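Glycinin A3B4 subunit (Glycine max, PDB 2D5F) probably serves as a seed storage protein, an 11S globulin of the bicupin type that assembles into hexamers in soybean. Local coordinates at residues 203-213 and 222-230; 329-340 and 350-361. One frame throughout, in Å; residues are numbered along the deposited sequence.

Overall arrangement
Followed from the N terminus, the chain runs through most strands of the first cupin's sheets before contact 1, where 203-213 and 222-230 come together and close a short helical loop after eight intervening residues. Contact 2 closes next, joining 329-340 to 350-361 across nine residues that hold strand 343-345. The two are in series, neither nested nor crossed, with centres about 40 Å apart and nearest atoms about 20 Å apart. Contact 1 is peripheral, its centre about 32 Å from that of the chain, and packs on a second subunit. Contact 2 is more central, at about 12 Å, and ties strand 332-334, an edge strand of the N-terminal cupin's sheet, to strand 349-354 of the C-terminal cupin.

Contact 1 (203-213 and 222-230); sequences SVLSGFSKHFL and DTAEKLRSP
Arg228 reaches across into the bend between Ser206 and Lys210, and around it two short helices, 210-216 and 221-226, pack as a helical hairpin at the periphery of the chain. The main bump is the arginine's own chain: CG lies 3.6 Å from Leu213 CD1, and CD comes to 3.6 Å from Lys210 N. The hollow is lined by the carbonyls of Leu205, Ser206 and Phe208, by Lys210 N and by the Leu213 side chain. In it Arg228 NE donates to Phe208 O at 2.6 Å, with the hydrogen at 151° and the donor nearly along the C=O axis. NH1 adds only a weak bond to Ser206 O. The bend at chi3 (69°) turns the guanidinium back, so that NH2 pairs with Glu225 OE1 on the syn side of the carboxylate, making a salt bridge within 222-230. An alanine here would remove these bonds and is likely to leave Phe208 O without its short mate and Glu225 without its charge partner, opening a gap beside Leu213. A second bump is Ala224, whose CB fits against Lys210 O at 3.2 Å and Leu213 CB at 3.9 Å. Lys210 lays its aliphatic part across Glu225, while its NZ goes on to a salt bridge with Glu221. On the other flank, Leu205 CB sits 3.4 Å from Leu227 O, and Leu205 also packs on Ile455 of the second subunit, so the same loop takes part in subunit contact. Turn 203-206 is fixed by an ST motif, in which Ser203 OG accepts from Ser206 N. Ser203 OG is also hydrogen-bonded at 2.7 Å to a water that donates to Leu227 O and is bonded to Ser229 OG.

Contact 2 (329-340 and 350-361); sequences MKLHENIARPSR and RISTLNSLTLPA
Arg350 makes a direct hydrogen bond to Ala336: NH2 donates to Ala336 O at 3.0 Å from above the carbonyl plane, and NH1 adds a weak bond to the same oxygen. The chain, extended from CG to NE, lays one guanidinium face against Pro338, with CA 3.6 Å above its centre. Water carries further links, one molecule donating to Ile335 O and Arg337 O while accepting from Ser352 OG at 2.5 Å. Apolar contacts fill the rest. The side chains of Leu359 and Lys330 cross at about a right angle, CD1 of the leucine 3.6 Å from CD of the lysine; Ile335 CD1 reaches Leu354 CB at 3.9 Å; and the Ala361 methyl touches both Met329 CG (3.8 Å) and Leu331 CD2 (3.9 Å), which lie on the same side of it. Charge lies mainly within 329-340, where Lys330 NZ makes a short salt bridge to Glu333 OE1 from above the carboxylate plane, and Arg340 pairs with OE2 through weak, bent bonds. Thr358 CG2 rests against Glu333 CG. No backbone bond joins the segments. The two cupin sheets thus meet through side chains and water, and the paired charges of Glu333 probably lower the cost of burying its carboxylate.

Contact 1 (203-213 and 222-230)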
loop_
_atom_site.group_PDB
_atom_site.type_symbol
_atom_site.label_atom_id
_atom_site.label_comp_id
_atom_site.label_asym_id
_atom_site.label_seq_id
_atom_site.Cartn_x
_atom_site.Cartn_y
_atom_site.Cartn_z
ATOM N N SER B 203 -25.610 13.085 28.553
ATOM C CA SER B 203 -24.767 11.978 28.112
ATOM C C SER B 203 -25.578 11.137 27.133
ATOM O O SER B 203 -26.793 11.293 27.042
ATOM C CB SER B 203 -24.348 11.121 29.305
ATOM O OG SER B 203 -25.470 10.462 29.857
ATOM N N VAL B 204 -24.921 10.251 26.395
ATOM C CA VAL B 204 -25.649 9.423 25.449
ATOM C C VAL B 204 -26.505 8.411 26.196
ATOM O O VAL B 204 -27.556 7.984 25.708
ATOM C CB VAL B 204 -24.691 8.699 24.482
ATOM C CG1 VAL B 204 -23.948 9.730 23.643
ATOM C CG2 VAL B 204 -23.715 7.829 25.251
ATOM N N LEU B 205 -26.065 8.053 27.398
ATOM C CA LEU B 205 -26.796 7.092 28.213
ATOM C C LEU B 205 -28.081 7.692 28.786
ATOM O O LEU B 205 -29.059 6.978 29.001
ATOM C CB LEU B 205 -25.890 6.572 29.335
ATOM C CG LEU B 205 -25.409 5.119 29.214
ATOM C CD1 LEU B 205 -25.154 4.766 27.769
ATOM C CD2 LEU B 205 -24.155 4.920 30.048
ATOM N N SER B 206 -28.089 9.003 29.011
ATOM C CA SER B 206 -29.279 9.659 29.550
ATOM C C SER B 206 -30.414 9.666 28.524
ATOM O O SER B 206 -31.541 10.045 28.839
ATOM C CB SER B 206 -28.960 11.097 29.979
ATOM O OG SER B 206 -28.715 11.938 28.864
ATOM N N GLY B 207 -30.109 9.238 27.301
ATOM C CA GLY B 207 -31.111 9.202 26.249
ATOM C C GLY B 207 -31.918 7.915 26.247
ATOM O O GLY B 207 -32.880 7.781 25.491
ATOM N N PHE B 208 -31.518 6.971 27.092
ATOM C CA PHE B 208 -32.193 5.682 27.215
ATOM C C PHE B 208 -32.876 5.608 28.583
ATOM O O PHE B 208 -32.419 6.227 29.543
ATOM C CB PHE B 208 -31.176 4.543 27.102
ATOM C CG PHE B 208 -30.538 4.427 25.747
ATOM C CD1 PHE B 208 -31.167 3.719 24.726
ATOM C CD2 PHE B 208 -29.306 5.031 25.490
ATOM C CE1 PHE B 208 -30.582 3.612 23.466
ATOM C CE2 PHE B 208 -28.712 4.933 24.237
ATOM C CZ PHE B 208 -29.352 4.221 23.221
ATOM N N SER B 209 -33.961 4.845 28.669
ATOM C CA SER B 209 -34.689 4.691 29.927
ATOM C C SER B 209 -33.918 3.753 30.847
ATOM O O SER B 209 -33.237 2.841 30.371
ATOM C CB SER B 209 -36.073 4.100 29.665
ATOM O OG SER B 209 -35.960 2.748 29.254
ATOM N N LYS B 210 -34.026 3.958 32.159
ATOM C CA LYS B 210 -33.316 3.094 33.101
ATOM C C LYS B 210 -33.751 1.645 32.947
ATOM O O LYS B 210 -32.959 0.725 33.139
ATOM C CB LYS B 210 -33.535 3.544 34.554
ATOM C CG LYS B 210 -34.969 3.449 35.065
ATOM C CD LYS B 210 -35.045 3.839 36.550
ATOM C CE LYS B 210 -36.476 4.120 36.988
ATOM N NZ LYS B 210 -37.384 3.000 36.614
ATOM N N HIS B 211 -35.013 1.442 32.595
ATOM C CA HIS B 211 -35.517 0.091 32.422
ATOM C C HIS B 211 -34.779 -0.633 31.303
ATOM O O HIS B 211 -34.388 -1.793 31.455
ATOM C CB HIS B 211 -37.010 0.108 32.101
ATOM C CG HIS B 211 -37.573 -1.250 31.822
ATOM N ND1 HIS B 211 -38.185 -1.572 30.630
ATOM C CD2 HIS B 211 -37.589 -2.379 32.572
ATOM C CE1 HIS B 211 -38.552 -2.843 30.656
ATOM N NE2 HIS B 211 -38.202 -3.354 31.822
ATOM N N PHE B 212 -34.601 0.050 30.176
ATOM C CA PHE B 212 -33.916 -0.557 29.041
ATOM C C PHE B 212 -32.427 -0.729 29.316
ATOM O O PHE B 212 -31.829 -1.726 28.905
ATOM C CB PHE B 212 -34.124 0.272 27.772
ATOM C CG PHE B 212 -33.557 -0.372 26.537
ATOM C CD1 PHE B 212 -32.296 -0.023 26.068
ATOM C CD2 PHE B 212 -34.272 -1.358 25.866
ATOM C CE1 PHE B 212 -31.754 -0.648 24.943
ATOM C CE2 PHE B 212 -33.738 -1.990 24.742
ATOM C CZ PHE B 212 -32.474 -1.630 24.282
ATOM N N LEU B 213 -31.827 0.235 30.006
ATOM C CA LEU B 213 -30.412 0.123 30.327
ATOM C C LEU B 213 -30.257 -1.045 31.286
ATOM O O LEU B 213 -29.299 -1.816 31.192
ATOM C CB LEU B 213 -29.886 1.409 30.975
ATOM C CG LEU B 213 -29.788 2.637 30.057
ATOM C CD1 LEU B 213 -29.128 3.788 30.804
ATOM C CD2 LEU B 213 -28.979 2.289 28.801
ATOM N N ASP B 222 -31.540 0.477 39.755
ATOM C CA ASP B 222 -30.888 1.474 40.593
ATOM C C ASP B 222 -29.575 1.860 39.918
ATOM O O ASP B 222 -29.271 3.043 39.750
ATOM C CB ASP B 222 -30.593 0.912 41.983
ATOM C CG ASP B 222 -29.717 1.840 42.806
ATOM O OD1 ASP B 222 -30.202 2.927 43.197
ATOM O OD2 ASP B 222 -28.539 1.489 43.048
ATOM N N THR B 223 -28.800 0.847 39.537
ATOM C CA THR B 223 -27.524 1.065 38.866
ATOM C C THR B 223 -27.774 1.764 37.531
ATOM O O THR B 223 -27.089 2.724 37.184
ATOM C CB THR B 223 -26.796 -0.272 38.601
ATOM O OG1 THR B 223 -26.511 -0.917 39.848
ATOM C CG2 THR B 223 -25.489 -0.040 37.850
ATOM N N ALA B 224 -28.776 1.285 36.798
ATOM C CA ALA B 224 -29.121 1.846 35.497
ATOM C C ALA B 224 -29.512 3.319 35.576
ATOM O O ALA B 224 -29.180 4.097 34.679
ATOM C CB ALA B 224 -30.245 1.037 34.857
ATOM N N GLU B 225 -30.220 3.709 36.633
ATOM C CA GLU B 225 -30.612 5.106 36.773
ATOM C C GLU B 225 -29.371 5.971 36.965
ATOM O O GLU B 225 -29.275 7.060 36.401
ATOM C CB GLU B 225 -31.568 5.302 37.958
ATOM C CG GLU B 225 -31.902 6.773 38.239
ATOM C CD GLU B 225 -32.830 7.405 37.203
ATOM O OE1 GLU B 225 -32.645 7.174 35.989
ATOM O OE2 GLU B 225 -33.746 8.156 37.609
ATOM N N LYS B 226 -28.421 5.485 37.756
ATOM C CA LYS B 226 -27.195 6.240 37.991
ATOM C C LYS B 226 -26.388 6.371 36.708
ATOM O O LYS B 226 -25.643 7.333 36.529
ATOM C CB LYS B 226 -26.349 5.574 39.073
ATOM C CG LYS B 226 -26.889 5.806 40.478
ATOM C CD LYS B 226 -25.885 5.400 41.532
ATOM C CE LYS B 226 -26.249 5.997 42.884
ATOM N NZ LYS B 226 -25.164 5.793 43.885
ATOM N N LEU B 227 -26.546 5.402 35.813
ATOM C CA LEU B 227 -25.835 5.428 34.541
ATOM C C LEU B 227 -26.321 6.578 33.672
ATOM O O LEU B 227 -25.648 6.972 32.721
ATOM C CB LEU B 227 -26.026 4.107 33.792
ATOM C CG LEU B 227 -25.255 2.908 34.344
ATOM C CD1 LEU B 227 -25.513 1.693 33.459
ATOM C CD2 LEU B 227 -23.766 3.224 34.388
ATOM N N ARG B 228 -27.488 7.120 34.013
ATOM C CA ARG B 228 -28.079 8.226 33.270
ATOM C C ARG B 228 -27.696 9.589 33.852
ATOM O O ARG B 228 -28.062 10.624 33.301
ATOM C CB ARG B 228 -29.607 8.081 33.246
ATOM C CG ARG B 228 -30.086 6.738 32.711
ATOM C CD ARG B 228 -31.605 6.589 32.757
ATOM N NE ARG B 228 -32.282 7.460 31.801
ATOM C CZ ARG B 228 -33.015 8.516 32.132
ATOM N NH1 ARG B 228 -33.588 9.249 31.187
ATOM N NH2 ARG B 228 -33.180 8.841 33.408
ATOM N N SER B 229 -26.954 9.583 34.956
ATOM C CA SER B 229 -26.520 10.820 35.614
ATOM C C SER B 229 -27.677 11.795 35.835
ATOM O O SER B 229 -27.572 12.975 35.507
ATOM C CB SER B 229 -25.443 11.509 34.773
ATOM O OG SER B 229 -24.383 10.625 34.478
ATOM N N PRO B 230 -28.787 11.321 36.418
ATOM C CA PRO B 230 -29.950 12.180 36.660
ATOM C C PRO B 230 -29.777 13.369 37.615
ATOM O O PRO B 230 -30.358 14.428 37.384
ATOM C CB PRO B 230 -31.003 11.190 37.152
ATOM C CG PRO B 230 -30.180 10.189 37.907
ATOM C CD PRO B 230 -29.006 9.973 36.975
HETATM O O HOH W 1 -24.505 9.319 32.065
#

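Contact 2 (329-340 and 350-361)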
loop_
_atom_site.group_PDB
_atom_site.type_symbol
_atom_site.label_atom_id
_atom_site.label_comp_id
_atom_site.label_asym_id
_atom_site.label_seq_id
_atom_site.Cartn_x
_atom_site.Cartn_y
_atom_site.Cartn_z
ATOM N N MET B 329 -2.171 0.785 19.734
ATOM C CA MET B 329 -1.860 1.891 18.817
ATOM C C MET B 329 -1.177 3.012 19.620
ATOM O O MET B 329 -1.757 3.527 20.579
ATOM C CB MET B 329 -3.187 2.393 18.201
ATOM C CG MET B 329 -3.114 3.507 17.147
ATOM S SD MET B 329 -4.782 4.105 16.576
ATOM C CE MET B 329 -4.949 3.264 14.996
ATOM N N LYS B 330 0.055 3.367 19.251
ATOM C CA LYS B 330 0.786 4.429 19.951
ATOM C C LYS B 330 0.057 5.728 19.675
ATOM O O LYS B 330 -0.094 6.123 18.518
ATOM C CB LYS B 330 2.219 4.535 19.435
ATOM C CG LYS B 330 3.104 5.487 20.235
ATOM C CD LYS B 330 4.445 5.673 19.542
ATOM C CE LYS B 330 5.583 5.937 20.526
ATOM N NZ LYS B 330 5.459 7.220 21.256
ATOM N N LEU B 331 -0.381 6.411 20.728
ATOM C CA LEU B 331 -1.137 7.635 20.541
ATOM C C LEU B 331 -0.628 8.859 21.278
ATOM O O LEU B 331 -1.396 9.781 21.583
ATOM C CB LEU B 331 -2.602 7.384 20.898
ATOM C CG LEU B 331 -3.352 6.488 19.909
ATOM C CD1 LEU B 331 -4.736 6.165 20.447
ATOM C CD2 LEU B 331 -3.451 7.194 18.569
ATOM N N HIS B 332 0.667 8.882 21.556
ATOM C CA HIS B 332 1.251 10.025 22.229
ATOM C C HIS B 332 2.750 10.058 21.977
ATOM O O HIS B 332 3.400 9.017 21.849
ATOM C CB HIS B 332 0.915 9.984 23.728
ATOM C CG HIS B 332 2.080 9.675 24.612
ATOM N ND1 HIS B 332 2.578 10.582 25.521
ATOM C CD2 HIS B 332 2.851 8.568 24.719
ATOM C CE1 HIS B 332 3.608 10.048 26.150
ATOM N NE2 HIS B 332 3.796 8.828 25.683
ATOM N N GLU B 333 3.288 11.267 21.885
ATOM C CA GLU B 333 4.699 11.465 21.615
ATOM C C GLU B 333 5.110 12.838 22.136
ATOM O O GLU B 333 4.342 13.796 22.036
ATOM C CB GLU B 333 4.933 11.421 20.101
ATOM C CG GLU B 333 6.383 11.289 19.678
ATOM C CD GLU B 333 6.930 9.902 19.956
ATOM O OE1 GLU B 333 6.252 8.921 19.585
ATOM O OE2 GLU B 333 8.029 9.788 20.539
ATOM N N ASN B 334 6.312 12.944 22.694
ATOM C CA ASN B 334 6.766 14.245 23.154
ATOM C C ASN B 334 7.156 15.018 21.905
ATOM O O ASN B 334 7.729 14.446 20.980
ATOM C CB ASN B 334 7.996 14.146 24.048
ATOM C CG ASN B 334 8.501 15.513 24.469
ATOM O OD1 ASN B 334 7.976 16.118 25.411
ATOM N ND2 ASN B 334 9.498 16.027 23.751
ATOM N N ILE B 335 6.838 16.307 21.860
ATOM C CA ILE B 335 7.204 17.106 20.693
ATOM C C ILE B 335 8.060 18.317 21.056
ATOM O O ILE B 335 8.838 18.795 20.234
ATOM C CB ILE B 335 5.952 17.626 19.934
ATOM C CG1 ILE B 335 6.368 18.236 18.589
ATOM C CG2 ILE B 335 5.235 18.689 20.768
ATOM C CD1 ILE B 335 5.203 18.760 17.751
ATOM N N ALA B 336 7.926 18.796 22.291
ATOM C CA ALA B 336 8.632 19.993 22.731
ATOM C C ALA B 336 10.033 19.885 23.327
ATOM O O ALA B 336 10.737 20.890 23.375
ATOM C CB ALA B 336 7.738 20.782 23.682
ATOM N N ARG B 337 10.446 18.702 23.782
ATOM C CA ARG B 337 11.783 18.556 24.362
ATOM C C ARG B 337 12.867 19.043 23.408
ATOM O O ARG B 337 12.902 18.655 22.244
ATOM C CB ARG B 337 12.085 17.100 24.733
ATOM C CG ARG B 337 11.598 16.673 26.104
ATOM C CD ARG B 337 12.327 15.409 26.553
ATOM N NE ARG B 337 12.090 14.291 25.645
ATOM C CZ ARG B 337 11.140 13.372 25.816
ATOM N NH1 ARG B 337 10.335 13.431 26.870
ATOM N NH2 ARG B 337 10.989 12.402 24.922
ATOM N N PRO B 338 13.784 19.884 23.906
ATOM C CA PRO B 338 14.887 20.446 23.120
ATOM C C PRO B 338 15.637 19.425 22.270
ATOM O O PRO B 338 15.922 19.675 21.105
ATOM C CB PRO B 338 15.791 21.060 24.190
ATOM C CG PRO B 338 14.819 21.479 25.244
ATOM C CD PRO B 338 13.898 20.281 25.322
ATOM N N SER B 339 15.948 18.274 22.859
ATOM C CA SER B 339 16.698 17.226 22.169
ATOM C C SER B 339 16.000 16.590 20.961
ATOM O O SER B 339 16.636 15.876 20.188
ATOM C CB SER B 339 17.098 16.130 23.165
ATOM O OG SER B 339 15.970 15.427 23.654
ATOM N N ARG B 340 14.707 16.847 20.792
ATOM C CA ARG B 340 13.969 16.281 19.662
ATOM C C ARG B 340 13.962 17.189 18.432
ATOM O O ARG B 340 13.296 16.899 17.437
ATOM C CB ARG B 340 12.534 15.963 20.079
ATOM C CG ARG B 340 12.396 14.639 20.816
ATOM C CD ARG B 340 11.041 14.511 21.489
ATOM N NE ARG B 340 10.856 13.188 22.079
ATOM C CZ ARG B 340 10.428 12.123 21.407
ATOM N NH1 ARG B 340 10.132 12.223 20.116
ATOM N NH2 ARG B 340 10.302 10.953 22.024
ATOM N N ARG B 350 14.797 26.567 17.252
ATOM C CA ARG B 350 14.690 25.179 16.826
ATOM C C ARG B 350 13.304 24.821 16.295
ATOM O O ARG B 350 12.308 25.454 16.642
ATOM C CB ARG B 350 15.053 24.248 17.990
ATOM C CG ARG B 350 14.240 24.459 19.263
ATOM C CD ARG B 350 14.694 23.487 20.349
ATOM N NE ARG B 350 14.135 23.768 21.669
ATOM C CZ ARG B 350 12.972 23.304 22.122
ATOM N NH1 ARG B 350 12.566 23.621 23.344
ATOM N NH2 ARG B 350 12.215 22.523 21.363
ATOM N N ILE B 351 13.252 23.802 15.442
ATOM C CA ILE B 351 11.996 23.341 14.867
ATOM C C ILE B 351 11.950 21.825 14.975
ATOM O O ILE B 351 12.911 21.139 14.607
ATOM C CB ILE B 351 11.879 23.723 13.382
ATOM C CG1 ILE B 351 11.966 25.241 13.226
ATOM C CG2 ILE B 351 10.566 23.187 12.800
ATOM C CD1 ILE B 351 12.222 25.677 11.791
ATOM N N SER B 352 10.837 21.309 15.484
ATOM C CA SER B 352 10.664 19.867 15.637
ATOM C C SER B 352 9.395 19.444 14.909
ATOM O O SER B 352 8.368 20.111 15.009
ATOM C CB SER B 352 10.568 19.502 17.116
ATOM O OG SER B 352 11.736 19.931 17.805
ATOM N N THR B 353 9.474 18.339 14.174
ATOM C CA THR B 353 8.328 17.852 13.410
ATOM C C THR B 353 7.794 16.521 13.921
ATOM O O THR B 353 8.552 15.611 14.227
ATOM C CB THR B 353 8.699 17.680 11.923
ATOM O OG1 THR B 353 9.270 18.897 11.430
ATOM C CG2 THR B 353 7.459 17.341 11.095
ATOM N N LEU B 354 6.473 16.429 14.016
ATOM C CA LEU B 354 5.797 15.214 14.456
ATOM C C LEU B 354 4.786 14.884 13.366
ATOM O O LEU B 354 3.830 15.620 13.158
ATOM C CB LEU B 354 5.074 15.439 15.789
ATOM C CG LEU B 354 4.098 14.349 16.267
ATOM C CD1 LEU B 354 4.777 12.990 16.249
ATOM C CD2 LEU B 354 3.616 14.675 17.680
ATOM N N ASN B 355 5.021 13.791 12.654
ATOM C CA ASN B 355 4.134 13.385 11.578
ATOM C C ASN B 355 3.957 11.870 11.591
ATOM O O ASN B 355 4.321 11.203 12.562
ATOM C CB ASN B 355 4.700 13.841 10.227
ATOM C CG ASN B 355 6.139 13.404 10.025
ATOM O OD1 ASN B 355 6.529 12.308 10.434
ATOM N ND2 ASN B 355 6.935 14.252 9.386
ATOM N N SER B 356 3.410 11.330 10.506
ATOM C CA SER B 356 3.158 9.902 10.409
ATOM C C SER B 356 4.418 9.036 10.408
ATOM O O SER B 356 4.333 7.828 10.621
ATOM C CB SER B 356 2.298 9.600 9.174
ATOM O OG SER B 356 2.894 10.095 7.997
ATOM N N LEU B 357 5.580 9.643 10.178
ATOM C CA LEU B 357 6.825 8.878 10.188
ATOM C C LEU B 357 7.290 8.655 11.624
ATOM O O LEU B 357 8.180 7.842 11.881
ATOM C CB LEU B 357 7.921 9.592 9.391
ATOM C CG LEU B 357 7.663 9.898 7.913
ATOM C CD1 LEU B 357 8.951 10.435 7.317
ATOM C CD2 LEU B 357 7.224 8.651 7.159
ATOM N N THR B 358 6.694 9.387 12.559
ATOM C CA THR B 358 7.029 9.226 13.971
ATOM C C THR B 358 5.880 8.546 14.699
ATOM O O THR B 358 6.087 7.637 15.501
ATOM C CB THR B 358 7.289 10.566 14.648
ATOM O OG1 THR B 358 8.529 11.108 14.174
ATOM C CG2 THR B 358 7.339 10.379 16.165
ATOM N N LEU B 359 4.667 9.000 14.416
ATOM C CA LEU B 359 3.470 8.443 15.026
ATOM C C LEU B 359 2.621 7.939 13.854
ATOM O O LEU B 359 1.817 8.681 13.291
ATOM C CB LEU B 359 2.746 9.546 15.807
ATOM C CG LEU B 359 1.822 9.144 16.950
ATOM C CD1 LEU B 359 2.557 8.212 17.914
ATOM C CD2 LEU B 359 1.351 10.407 17.668
ATOM N N PRO B 360 2.800 6.659 13.470
ATOM C CA PRO B 360 2.073 6.037 12.358
ATOM C C PRO B 360 0.557 6.169 12.331
ATOM O O PRO B 360 -0.044 6.155 11.257
ATOM C CB PRO B 360 2.541 4.578 12.408
ATOM C CG PRO B 360 2.892 4.377 13.825
ATOM C CD PRO B 360 3.617 5.654 14.170
ATOM N N ALA B 361 -0.064 6.297 13.498
ATOM C CA ALA B 361 -1.517 6.442 13.560
ATOM C C ALA B 361 -1.977 7.709 12.826
ATOM O O ALA B 361 -3.103 7.781 12.330
ATOM C CB ALA B 361 -1.971 6.488 15.017
HETATM O O HOH W 2 1.228 5.178 16.374
HETATM O O HOH W 3 11.401 19.723 20.318
HETATM O O HOH W 4 11.002 15.516 16.321
#